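Local structure of putatuve endo-xylanase (Clostridium stercorarium, 1O8P) at residues R23-N28 / I68-G73; I29-Y34 / V139-F144. The protein is the family 6 carbohydrate-binding module of a putative endo-xylanase and probably holds the enzyme on xylan and cellulose chains of plant cell walls. All blocks are in the same frame, centred on the assembly; numbering follows the deposited sequence.

Contact 1 (R23-N28 / I68-G73)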
ATOM      1  N   ARG A  23      11.904  -8.388   2.144  1.00 22.09           N
ATOM      2  CA  ARG A  23      11.407  -8.028   0.844  1.00 22.42           C
ATOM      3  C   ARG A  23      11.924  -6.638   0.554  1.00 22.35           C
ATOM      4  O   ARG A  23      11.915  -5.761   1.457  1.00 21.11           O
ATOM      5  CB  ARG A  23       9.879  -7.921   0.865  1.00 22.75           C
ATOM      6  CG  ARG A  23       9.162  -9.232   0.984  1.00 26.08           C
ATOM      7  CD  ARG A  23       7.675  -9.110   0.916  1.00 27.00           C
ATOM      8  NE  ARG A  23       7.087  -8.843   2.226  1.00 24.89           N
ATOM      9  CZ  ARG A  23       5.782  -8.727   2.448  1.00 24.63           C
ATOM     10  NH1 ARG A  23       4.892  -8.837   1.451  1.00 23.14           N
ATOM     11  NH2 ARG A  23       5.364  -8.487   3.676  1.00 24.50           N
ATOM     12  N   SER A  24      12.338  -6.420  -0.696  1.00 20.50           N
ATOM     13  CA  SER A  24      12.805  -5.103  -1.098  1.00 20.23           C
ATOM     14  C   SER A  24      11.667  -4.059  -1.108  1.00 20.12           C
ATOM     15  O   SER A  24      10.523  -4.378  -1.487  1.00 19.84           O
ATOM     16  CB  SER A  24      13.410  -5.168  -2.495  1.00 19.67           C
ATOM     17  OG  SER A  24      14.030  -3.916  -2.774  1.00 20.13           O
ATOM     18  N   ALA A  25      11.995  -2.824  -0.720  1.00 19.61           N
ATOM     19  CA  ALA A  25      11.077  -1.668  -0.822  1.00 19.36           C
ATOM     20  C   ALA A  25      10.937  -1.223  -2.277  1.00 19.43           C
ATOM     21  O   ALA A  25       9.965  -0.585  -2.638  1.00 17.79           O
ATOM     22  CB  ALA A  25      11.626  -0.459   0.021  1.00 18.15           C
ATOM     23  N   PHE A  26      11.972  -1.531  -3.072  1.00 19.41           N
ATOM     24  CA  PHE A  26      12.165  -1.039  -4.438  1.00 19.99           C
ATOM     25  C   PHE A  26      11.694  -1.956  -5.572  1.00 20.10           C
ATOM     26  O   PHE A  26      11.824  -1.574  -6.700  1.00 20.72           O
ATOM     27  CB  PHE A  26      13.613  -0.589  -4.638  1.00 18.67           C
ATOM     28  CG  PHE A  26      14.103   0.283  -3.537  1.00 21.45           C
ATOM     29  CD1 PHE A  26      13.780   1.643  -3.518  1.00 20.19           C
ATOM     30  CD2 PHE A  26      14.860  -0.264  -2.474  1.00 20.21           C
ATOM     31  CE1 PHE A  26      14.221   2.455  -2.484  1.00 21.48           C
ATOM     32  CE2 PHE A  26      15.285   0.524  -1.435  1.00 19.98           C
ATOM     33  CZ  PHE A  26      14.982   1.893  -1.431  1.00 22.84           C
ATOM     34  N   SER A  27      11.164  -3.141  -5.264  1.00 20.70           N
ATOM     35  CA  SER A  27      10.362  -3.974  -6.188  1.00 21.52           C
ATOM     36  C   SER A  27       8.933  -3.975  -5.691  1.00 20.85           C
ATOM     37  O   SER A  27       8.726  -3.950  -4.475  1.00 20.36           O
ATOM     38  CB  SER A  27      10.790  -5.458  -6.172  1.00 21.64           C
ATOM     39  OG  SER A  27      12.178  -5.622  -6.182  1.00 26.88           O
ATOM     40  N   ASN A  28       7.963  -4.055  -6.609  1.00 21.09           N
ATOM     41  CA  ASN A  28       6.543  -4.070  -6.252  1.00 21.15           C
ATOM     42  C   ASN A  28       6.219  -4.977  -5.088  1.00 21.51           C
ATOM     43  O   ASN A  28       6.560  -6.176  -5.075  1.00 21.96           O
ATOM     44  CB  ASN A  28       5.669  -4.451  -7.437  1.00 20.71           C
ATOM     45  CG  ASN A  28       5.801  -3.477  -8.572  1.00 21.24           C
ATOM     46  OD1 ASN A  28       6.418  -2.433  -8.430  1.00 24.70           O
ATOM     47  ND2 ASN A  28       5.275  -3.823  -9.702  1.00 17.03           N
ATOM     48  N   ILE A  68      10.067  -4.953   5.344  1.00 17.99           N
ATOM     49  CA  ILE A  68      10.470  -4.291   4.088  1.00 17.22           C
ATOM     50  C   ILE A  68      11.884  -3.681   4.237  1.00 17.04           C
ATOM     51  O   ILE A  68      12.156  -2.926   5.175  1.00 16.02           O
ATOM     52  CB  ILE A  68       9.430  -3.233   3.653  1.00 16.56           C
ATOM     53  CG1 ILE A  68       8.000  -3.796   3.653  1.00 14.12           C
ATOM     54  CG2 ILE A  68       9.807  -2.578   2.339  1.00 17.20           C
ATOM     55  CD1 ILE A  68       7.831  -5.188   3.028  1.00 16.13           C
ATOM     56  N   ASP A  69      12.757  -3.995   3.292  1.00 16.69           N
ATOM     57  CA  ASP A  69      14.115  -3.507   3.302  1.00 16.57           C
ATOM     58  C   ASP A  69      14.247  -2.221   2.446  1.00 16.88           C
ATOM     59  O   ASP A  69      14.168  -2.279   1.219  1.00 15.66           O
ATOM     60  CB  ASP A  69      15.029  -4.614   2.815  1.00 17.15           C
ATOM     61  CG  ASP A  69      16.460  -4.229   2.868  1.00 18.18           C
ATOM     62  OD1 ASP A  69      16.751  -3.107   3.318  1.00 16.86           O
ATOM     63  OD2 ASP A  69      17.369  -4.959   2.457  1.00 23.58           O
ATOM     64  N   PHE A  70      14.390  -1.064   3.122  1.00 16.79           N
ATOM     65  CA  PHE A  70      14.461   0.295   2.491  1.00 16.11           C
ATOM     66  C   PHE A  70      15.923   0.686   2.166  1.00 16.77           C
ATOM     67  O   PHE A  70      16.209   1.763   1.629  1.00 17.55           O
ATOM     68  CB  PHE A  70      13.819   1.374   3.416  1.00 15.26           C
ATOM     69  CG  PHE A  70      12.277   1.368   3.411  1.00 16.81           C
ATOM     70  CD1 PHE A  70      11.554   0.400   4.121  1.00 13.89           C
ATOM     71  CD2 PHE A  70      11.557   2.320   2.680  1.00 15.76           C
ATOM     72  CE1 PHE A  70      10.163   0.373   4.101  1.00 13.96           C
ATOM     73  CE2 PHE A  70      10.150   2.317   2.677  1.00 18.53           C
ATOM     74  CZ  PHE A  70       9.450   1.320   3.391  1.00 16.08           C
ATOM     75  N   GLY A  71      16.867  -0.170   2.541  1.00 18.02           N
ATOM     76  CA  GLY A  71      18.259   0.068   2.226  1.00 18.98           C
ATOM     77  C   GLY A  71      18.715   1.380   2.797  1.00 19.99           C
ATOM     78  O   GLY A  71      18.454   1.674   3.951  1.00 19.47           O
ATOM     79  N   ASP A  72      19.400   2.187   1.992  1.00 22.35           N
ATOM     80  CA  ASP A  72      19.893   3.455   2.504  1.00 23.29           C
ATOM     81  C   ASP A  72      18.926   4.626   2.302  1.00 22.93           C
ATOM     82  O   ASP A  72      19.308   5.760   2.456  1.00 23.24           O
ATOM     83  CB  ASP A  72      21.305   3.769   2.013  1.00 25.31           C
ATOM     84  CG  ASP A  72      21.419   3.778   0.498  1.00 31.48           C
ATOM     85  OD1 ASP A  72      20.394   3.924  -0.210  1.00 37.30           O
ATOM     86  OD2 ASP A  72      22.520   3.634  -0.081  1.00 39.53           O
ATOM     87  N   GLY A  73      17.662   4.349   1.995  1.00 22.31           N
ATOM     88  CA  GLY A  73      16.660   5.405   1.977  1.00 20.57           C
ATOM     89  C   GLY A  73      15.711   5.302   0.810  1.00 20.24           C
ATOM     90  O   GLY A  73      16.142   5.008  -0.315  1.00 21.31           O
TER
HETATM   91  O   HOH W   1      16.419  -3.016  -0.584  1.00 25.03           O
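The ring of Phe-26 points its rim, not a face, at backbone oxygens of the turn from Phe-70 to Gly-73: Phe-26 CZ lies 3.3 Å from Phe-70 O and 3.5 Å from Gly-73 O, both near the ring plane. Those carbonyls therefore meet the faintly positive C-H edge. Phe-70 O also takes the turn's own bond from Gly-73 N, whereas Gly-73 O is buried here without a hydrogen-bond partner. Between the two phenylalanines sits Ala-25. Ala-25 CB lies over a face of the Phe-70 ring, 3.9 Å from the centroid and 13° off the normal, a CH-pi contact, and also touches Ile-68 CG2 at 3.6 Å.

Upstream the backbones run parallel, 23-24 being a short edge strand on 62-69. Asp-69 N gives a nearly straight bond to Arg-23 O (2.7 Å, 172°), and Ala-25 N donates to Asp-69 O. That oxygen also accepts from a water. Arg-23 bends at chi3 (-87°), which brings one guanidinium face over Ile-68 CD1 while the charge is paired with Asp-35. Two turns shape the loops: Ser-24 OG accepts from Phe-26 N in an ST turn, and Asp-69 OD1 from Gly-71 N in an Asx turn. Parallel pairing thus gives way, where the strands end, to apolar packing and weak C-H edge contacts, with the side chains of Ser-24 and Asp-69 holding the turns locally.

Contact 2 (I29-Y34 / V139-F144). With CA (calcium ion), chain B.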
ATOM      1  N   ILE A  29       5.597  -4.395  -4.078  1.00 20.85           N
ATOM      2  CA  ILE A  29       5.022  -5.205  -3.009  1.00 20.34           C
ATOM      3  C   ILE A  29       3.581  -5.466  -3.359  1.00 20.12           C
ATOM      4  O   ILE A  29       2.786  -4.518  -3.451  1.00 19.55           O
ATOM      5  CB  ILE A  29       5.158  -4.505  -1.626  1.00 19.97           C
ATOM      6  CG1 ILE A  29       6.616  -4.112  -1.356  1.00 18.84           C
ATOM      7  CG2 ILE A  29       4.622  -5.445  -0.513  1.00 19.99           C
ATOM      8  CD1 ILE A  29       6.789  -2.901  -0.472  1.00 17.44           C
ATOM      9  N   GLN A  30       3.238  -6.746  -3.536  1.00 19.89           N
ATOM     10  CA  GLN A  30       1.889  -7.100  -3.947  1.00 19.48           C
ATOM     11  C   GLN A  30       1.029  -6.845  -2.732  1.00 19.59           C
ATOM     12  O   GLN A  30       1.330  -7.341  -1.655  1.00 20.09           O
ATOM     13  CB  GLN A  30       1.804  -8.555  -4.471  1.00 19.56           C
ATOM     14  CG  GLN A  30       2.635  -8.817  -5.748  1.00 17.80           C
ATOM     15  CD  GLN A  30       2.239  -7.885  -6.911  1.00 19.00           C
ATOM     16  OE1 GLN A  30       1.068  -7.472  -7.020  1.00 16.66           O
ATOM     17  NE2 GLN A  30       3.202  -7.534  -7.760  1.00 17.32           N
ATOM     18  N   ALA A  31      -0.020  -6.043  -2.887  1.00 18.33           N
ATOM     19  CA  ALA A  31      -0.796  -5.602  -1.741  1.00 17.60           C
ATOM     20  C   ALA A  31      -1.538  -6.781  -1.085  1.00 17.64           C
ATOM     21  O   ALA A  31      -1.853  -6.747   0.131  1.00 17.22           O
ATOM     22  CB  ALA A  31      -1.758  -4.495  -2.158  1.00 17.66           C
ATOM     23  N   GLU A  32      -1.844  -7.806  -1.883  1.00 17.43           N
ATOM     24  CA  GLU A  32      -2.415  -9.039  -1.332  1.00 18.38           C
ATOM     25  C   GLU A  32      -1.399  -9.838  -0.464  1.00 18.92           C
ATOM     26  O   GLU A  32      -1.784 -10.770   0.219  1.00 18.76           O
ATOM     27  CB  GLU A  32      -3.035  -9.936  -2.436  1.00 18.86           C
ATOM     28  CG  GLU A  32      -2.053 -10.587  -3.406  1.00 18.72           C
ATOM     29  CD  GLU A  32      -1.650  -9.667  -4.543  1.00 19.97           C
ATOM     30  OE1 GLU A  32      -1.737  -8.424  -4.397  1.00 22.45           O
ATOM     31  OE2 GLU A  32      -1.214 -10.172  -5.596  1.00 21.18           O
ATOM     32  N   ASP A  33      -0.120  -9.463  -0.477  1.00 19.37           N
ATOM     33  CA  ASP A  33       0.861 -10.206   0.341  1.00 20.17           C
ATOM     34  C   ASP A  33       1.069  -9.552   1.715  1.00 19.47           C
ATOM     35  O   ASP A  33       2.201  -9.293   2.119  1.00 19.85           O
ATOM     36  CB  ASP A  33       2.201 -10.312  -0.377  1.00 19.81           C
ATOM     37  CG  ASP A  33       2.143 -11.154  -1.645  1.00 21.80           C
ATOM     38  OD1 ASP A  33       1.226 -11.965  -1.860  1.00 24.24           O
ATOM     39  OD2 ASP A  33       3.040 -11.075  -2.502  1.00 25.07           O
ATOM     40  N   TYR A  34      -0.025  -9.255   2.406  1.00 19.59           N
ATOM     41  CA  TYR A  34       0.048  -8.687   3.731  1.00 20.41           C
ATOM     42  C   TYR A  34       0.235  -9.795   4.783  1.00 21.36           C
ATOM     43  O   TYR A  34      -0.217 -10.940   4.600  1.00 22.11           O
ATOM     44  CB  TYR A  34      -1.197  -7.833   4.030  1.00 20.24           C
ATOM     45  CG  TYR A  34      -2.507  -8.570   3.849  1.00 20.27           C
ATOM     46  CD1 TYR A  34      -3.017  -9.379   4.858  1.00 19.14           C
ATOM     47  CD2 TYR A  34      -3.235  -8.452   2.669  1.00 20.39           C
ATOM     48  CE1 TYR A  34      -4.219 -10.049   4.698  1.00 19.02           C
ATOM     49  CE2 TYR A  34      -4.448  -9.125   2.486  1.00 19.59           C
ATOM     50  CZ  TYR A  34      -4.935  -9.915   3.507  1.00 22.72           C
ATOM     51  OH  TYR A  34      -6.133 -10.588   3.332  1.00 22.38           O
ATOM     52  N   VAL A 139     -11.104   1.486  -1.870  1.00 19.03           N
ATOM     53  CA  VAL A 139     -10.054   1.563  -2.881  1.00 18.26           C
ATOM     54  C   VAL A 139      -9.580   0.112  -3.146  1.00 18.27           C
ATOM     55  O   VAL A 139      -9.622  -0.731  -2.262  1.00 18.06           O
ATOM     56  CB  VAL A 139      -8.851   2.493  -2.429  1.00 19.23           C
ATOM     57  CG1 VAL A 139      -8.139   1.925  -1.154  1.00 15.83           C
ATOM     58  CG2 VAL A 139      -7.825   2.795  -3.614  1.00 17.19           C
ATOM     59  N   ASN A 140      -9.200  -0.184  -4.378  1.00 17.82           N
ATOM     60  CA  ASN A 140      -8.502  -1.445  -4.669  1.00 18.01           C
ATOM     61  C   ASN A 140      -7.017  -1.186  -4.878  1.00 17.61           C
ATOM     62  O   ASN A 140      -6.643  -0.209  -5.499  1.00 16.32           O
ATOM     63  CB  ASN A 140      -9.079  -2.124  -5.897  1.00 17.49           C
ATOM     64  CG  ASN A 140     -10.477  -2.705  -5.662  1.00 19.82           C
ATOM     65  OD1 ASN A 140     -11.024  -3.316  -6.550  1.00 23.80           O
ATOM     66  ND2 ASN A 140     -11.039  -2.536  -4.471  1.00 19.11           N
ATOM     67  N   VAL A 141      -6.174  -2.071  -4.335  1.00 17.46           N
ATOM     68  CA  VAL A 141      -4.741  -1.907  -4.402  1.00 16.66           C
ATOM     69  C   VAL A 141      -4.133  -3.178  -4.979  1.00 17.59           C
ATOM     70  O   VAL A 141      -4.287  -4.258  -4.411  1.00 17.32           O
ATOM     71  CB  VAL A 141      -4.107  -1.591  -3.041  1.00 16.57           C
ATOM     72  CG1 VAL A 141      -2.635  -1.094  -3.242  1.00 15.14           C
ATOM     73  CG2 VAL A 141      -4.959  -0.554  -2.230  1.00 15.48           C
ATOM     74  N   ASP A 142      -3.475  -3.028  -6.130  1.00 17.04           N
ATOM     75  CA  ASP A 142      -2.812  -4.136  -6.811  1.00 17.95           C
ATOM     76  C   ASP A 142      -1.449  -4.305  -6.125  1.00 18.15           C
ATOM     77  O   ASP A 142      -1.163  -5.355  -5.581  1.00 17.74           O
ATOM     78  CB  ASP A 142      -2.671  -3.800  -8.303  1.00 17.26           C
ATOM     79  CG  ASP A 142      -2.052  -4.890  -9.098  1.00 17.28           C
ATOM     80  OD1 ASP A 142      -1.640  -5.955  -8.545  1.00 14.61           O
ATOM     81  OD2 ASP A 142      -1.914  -4.753 -10.319  1.00 18.91           O
ATOM     82  N   TRP A 143      -0.639  -3.243  -6.121  1.00 18.59           N
ATOM     83  CA  TRP A 143       0.683  -3.283  -5.508  1.00 18.43           C
ATOM     84  C   TRP A 143       1.105  -1.896  -5.140  1.00 17.96           C
ATOM     85  O   TRP A 143       0.447  -0.912  -5.530  1.00 17.26           O
ATOM     86  CB  TRP A 143       1.750  -3.939  -6.422  1.00 18.09           C
ATOM     87  CG  TRP A 143       1.802  -3.458  -7.839  1.00 18.60           C
ATOM     88  CD1 TRP A 143       1.381  -4.153  -8.962  1.00 19.81           C
ATOM     89  CD2 TRP A 143       2.347  -2.212  -8.330  1.00 17.36           C
ATOM     90  NE1 TRP A 143       1.623  -3.415 -10.100  1.00 17.68           N
ATOM     91  CE2 TRP A 143       2.207  -2.220  -9.750  1.00 20.35           C
ATOM     92  CE3 TRP A 143       2.952  -1.096  -7.721  1.00 18.42           C
ATOM     93  CZ2 TRP A 143       2.628  -1.135 -10.566  1.00 20.29           C
ATOM     94  CZ3 TRP A 143       3.353  -0.008  -8.515  1.00 20.68           C
ATOM     95  CH2 TRP A 143       3.204  -0.039  -9.930  1.00 20.28           C
ATOM     96  N   PHE A 144       2.209  -1.828  -4.388  1.00 17.43           N
ATOM     97  CA  PHE A 144       2.860  -0.564  -4.044  1.00 17.23           C
ATOM     98  C   PHE A 144       4.367  -0.744  -4.022  1.00 17.59           C
ATOM     99  O   PHE A 144       4.881  -1.864  -3.903  1.00 17.74           O
ATOM    100  CB  PHE A 144       2.291   0.076  -2.741  1.00 17.39           C
ATOM    101  CG  PHE A 144       2.634  -0.652  -1.464  1.00 17.21           C
ATOM    102  CD1 PHE A 144       1.967  -1.842  -1.111  1.00 16.50           C
ATOM    103  CD2 PHE A 144       3.569  -0.133  -0.582  1.00 17.95           C
ATOM    104  CE1 PHE A 144       2.262  -2.536   0.075  1.00 16.34           C
ATOM    105  CE2 PHE A 144       3.855  -0.831   0.629  1.00 17.58           C
ATOM    106  CZ  PHE A 144       3.201  -2.022   0.945  1.00 15.93           C
TER
HETATM  107 CA    CA B1149      -1.326  -7.550  -6.793  1.00 28.93          CA
HETATM  108  O   HOH W   2      -0.984  -9.524  -8.214  1.00 23.47           O
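Gln-30 crosses beside Trp-143 on its way to the calcium ion. Gln-30 CB stands 4.0 Å from the metal; the chain then bends at chi2 (-57°), which brings CD to within 4.0 Å of Trp-143 CB. At the tip Gln-30 OE1 binds calcium at 2.4 Å and lies near the plane of the indole, at its edge, while NE2 approaches Trp-143 CD1, with the amide turned 79° to the ring.

Asp-142 binds the same ion twice, through its backbone O and through OD1 at 2.4 Å. Glu-32 is lopsidedly bidentate, OE1 at 2.6 Å and OE2 at 2.9 Å; its CG sits between backbone N and carbonyl carbon (chi1 69°), and a bend at chi2 turns the carboxylate to the ion. A water and Ser-52 O complete the shell.

Next to the site, 29-30 pairs antiparallel with 140-144. Ile-29 and Phe-144 exchange two backbone bonds, and Ala-31 N donates to Asp-142 O, the very oxygen that holds calcium. On the face that carries Ile-29 and Phe-144, Ile-29 CB lies over the Phe-144 ring, 4.1 Å from its centroid, a CH-pi contact. Just beyond the paired residues Ala-31 CB meets Val-141 CG1 at 3.7 Å. Asp-142 OD2 forms a salt bridge with Arg-80, which would orient the carboxylate. Calcium probably offsets the repulsion between Glu-32 and Asp-142, and it ties the 30-33 turn to the strand at Asp-142.

How the contacts relate
Contact 2 is the buried one, its centre about 6 Å from that of the chain; contact 1 lies further out, its centre about 13 Å from that of the chain, with buried and exposed residues side by side. One continuous run of chain serves both: strand 23-24 edges the mixed sheet, and strand 29-30 then edges the four-stranded antiparallel sheet, so 23-34 spans from one sheet to the other. Arg-23 NH1 probably hydrogen-bonds Asp-33 O (2.8 Å), and Asn-28 ND2 packs against Trp-143 CE2 at 3.5 Å. The chemistry differs with place: contact 1 has parallel pairing, turns held by side chains and aromatic packing, contact 2 antiparallel pairing and a metal.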